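Local coordinates for SVP1-like protein 2 (Kluyveromyces lactis, PDB 4EXV) that probably binds phosphoinositides such as phosphatidylinositol 3-phosphate through a beta-propeller, as a PROPPIN of the WD-repeat class, at residues 312-317 against 332-337. Numbering follows the deposited sequence.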
loop_
_atom_site.group_PDB
_atom_site.type_symbol
_atom_site.label_atom_id
_atom_site.label_comp_id
_atom_site.label_asym_id
_atom_site.label_seq_id
_atom_site.Cartn_x
_atom_site.Cartn_y
_atom_site.Cartn_z
ATOM N N LEU A 312 2.004 8.430 16.364
ATOM C CA LEU A 312 3.104 7.706 16.989
ATOM C C LEU A 312 3.742 6.743 15.998
ATOM O O LEU A 312 3.036 6.087 15.239
ATOM C CB LEU A 312 2.550 6.918 18.180
ATOM C CG LEU A 312 3.416 5.912 18.940
ATOM C CD1 LEU A 312 4.522 6.619 19.741
ATOM C CD2 LEU A 312 2.533 5.043 19.851
ATOM N N ALA A 313 5.069 6.644 16.010
ATOM C CA ALA A 313 5.769 5.785 15.053
ATOM C C ALA A 313 6.687 4.741 15.686
ATOM O O ALA A 313 7.834 5.047 16.074
ATOM C CB ALA A 313 6.546 6.623 14.051
ATOM N N ASP A 314 6.180 3.508 15.756
ATOM C CA ASP A 314 6.932 2.351 16.258
ATOM C C ASP A 314 7.958 1.852 15.259
ATOM O O ASP A 314 7.624 1.581 14.094
ATOM C CB ASP A 314 5.990 1.188 16.568
ATOM C CG ASP A 314 5.196 1.408 17.828
ATOM O OD1 ASP A 314 5.639 2.240 18.651
ATOM O OD2 ASP A 314 4.135 0.750 17.991
ATOM N N THR A 315 9.200 1.705 15.715
ATOM C CA THR A 315 10.195 1.081 14.856
ATOM C C THR A 315 10.698 -0.301 15.367
ATOM O O THR A 315 10.990 -0.494 16.544
ATOM C CB THR A 315 11.292 2.097 14.373
ATOM O OG1 THR A 315 12.603 1.569 14.582
ATOM C CG2 THR A 315 11.142 3.446 15.086
ATOM N N PHE A 316 10.737 -1.264 14.451
ATOM C CA PHE A 316 10.999 -2.657 14.761
ATOM C C PHE A 316 12.254 -3.124 14.067
ATOM O O PHE A 316 12.469 -2.791 12.908
ATOM C CB PHE A 316 9.843 -3.517 14.258
ATOM C CG PHE A 316 8.551 -3.293 14.988
ATOM C CD1 PHE A 316 8.198 -4.106 16.069
ATOM C CD2 PHE A 316 7.682 -2.283 14.596
ATOM C CE1 PHE A 316 7.002 -3.917 16.754
ATOM C CE2 PHE A 316 6.475 -2.078 15.274
ATOM C CZ PHE A 316 6.135 -2.900 16.361
ATOM N N LYS A 317 13.081 -3.906 14.761
ATOM C CA LYS A 317 14.235 -4.548 14.120
ATOM C C LYS A 317 13.924 -5.997 13.775
ATOM O O LYS A 317 13.228 -6.681 14.520
ATOM C CB LYS A 317 15.486 -4.461 14.995
ATOM C CG LYS A 317 16.784 -4.297 14.191
ATOM C CD LYS A 317 17.544 -5.615 13.997
ATOM C CE LYS A 317 18.843 -5.401 13.214
ATOM N NZ LYS A 317 20.067 -5.835 13.969
ATOM N N ASN A 332 12.542 -1.330 18.725
ATOM C CA ASN A 332 13.661 -0.459 19.094
ATOM C C ASN A 332 13.253 0.812 19.797
ATOM O O ASN A 332 13.947 1.289 20.707
ATOM C CB ASN A 332 14.412 -0.006 17.832
ATOM C CG ASN A 332 15.102 -1.148 17.118
ATOM O OD1 ASN A 332 15.503 -2.153 17.742
ATOM N ND2 ASN A 332 15.257 -1.006 15.796
ATOM N N GLN A 333 12.134 1.374 19.343
ATOM C CA GLN A 333 11.885 2.798 19.499
ATOM C C GLN A 333 10.455 3.200 19.210
ATOM O O GLN A 333 9.832 2.701 18.261
ATOM C CB GLN A 333 12.776 3.553 18.520
ATOM C CG GLN A 333 13.523 4.709 19.117
ATOM C CD GLN A 333 14.381 5.402 18.076
ATOM O OE1 GLN A 333 14.441 4.968 16.910
ATOM N NE2 GLN A 333 15.050 6.484 18.481
ATOM N N ARG A 334 9.955 4.116 20.038
ATOM C CA ARG A 334 8.699 4.824 19.800
ATOM C C ARG A 334 8.948 6.334 19.816
ATOM O O ARG A 334 9.473 6.886 20.790
ATOM C CB ARG A 334 7.645 4.449 20.848
ATOM C CG ARG A 334 7.709 3.000 21.324
ATOM C CD ARG A 334 6.475 2.602 22.133
ATOM N NE ARG A 334 5.326 2.280 21.283
ATOM C CZ ARG A 334 4.144 1.876 21.738
ATOM N NH1 ARG A 334 3.938 1.734 23.044
ATOM N NH2 ARG A 334 3.162 1.609 20.887
ATOM N N ASN A 335 8.599 6.997 18.722
ATOM C CA ASN A 335 8.715 8.446 18.657
ATOM C C ASN A 335 7.359 9.066 18.364
ATOM O O ASN A 335 6.613 8.568 17.525
ATOM C CB ASN A 335 9.739 8.869 17.597
ATOM C CG ASN A 335 11.038 8.095 17.706
ATOM O OD1 ASN A 335 11.588 7.929 18.802
ATOM N ND2 ASN A 335 11.526 7.597 16.574
ATOM N N GLU A 336 7.025 10.136 19.075
ATOM C CA GLU A 336 5.805 10.868 18.776
ATOM C C GLU A 336 6.030 11.570 17.448
ATOM O O GLU A 336 7.152 11.956 17.129
ATOM C CB GLU A 336 5.487 11.876 19.883
ATOM C CG GLU A 336 5.911 11.417 21.282
ATOM C CD GLU A 336 5.425 12.352 22.381
ATOM O OE1 GLU A 336 4.508 11.947 23.134
ATOM O OE2 GLU A 336 5.954 13.485 22.495
ATOM N N ILE A 337 4.968 11.697 16.660
ATOM C CA ILE A 337 5.010 12.478 15.424
ATOM C C ILE A 337 4.679 13.931 15.736
ATOM O O ILE A 337 3.539 14.231 16.124
ATOM C CB ILE A 337 3.944 12.011 14.417
ATOM C CG1 ILE A 337 4.183 10.569 13.983
ATOM C CG2 ILE A 337 3.899 12.945 13.212
ATOM C CD1 ILE A 337 3.017 10.018 13.180
#
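R334 and D314 form a salt bridge on one face of an antiparallel strand pair, their side chains running alongside each other. Followed outward, R334 CB touches both D314 OD1 (3.7 Å) and L312 CD1 (4.0 Å); CG and CD run past D314 OD1. A bend at chi3 (80°) brings the guanidinium edge beside the D314 carboxylate, where R334 NE donates to D314 OD1 at 2.7 Å, nearly straight and in the guanidinium plane. CZ sits near D314 OD1 and L312 CD2. R334 NH2 reaches the syn lone pair of D314 OD2 at 3.2 Å, with the two planes 35° apart. L312 CD2 lies over one guanidinium face, 3.6 Å from R334 NH2. W307 also donates to D314 OD2, and the carbonyl of K285 takes a further bond from R334 NH2. Were R334 an alanine, the buried D314 carboxylate would probably lose its charged mate, and L312 CD2 the flat group it lies against. On the other face, T315 CG2 packs on Q333 CB. Backbone bonds A313 N to N335 O (2.9 Å) and T315 N to Q333 O (2.8 Å) set the register, and N332 and Q333 both face T315 in a classic beta bulge. The pair belongs to hairpin 312-321/326-336, third and fourth strands of a four-stranded antiparallel blade in this PROPPIN beta-propeller.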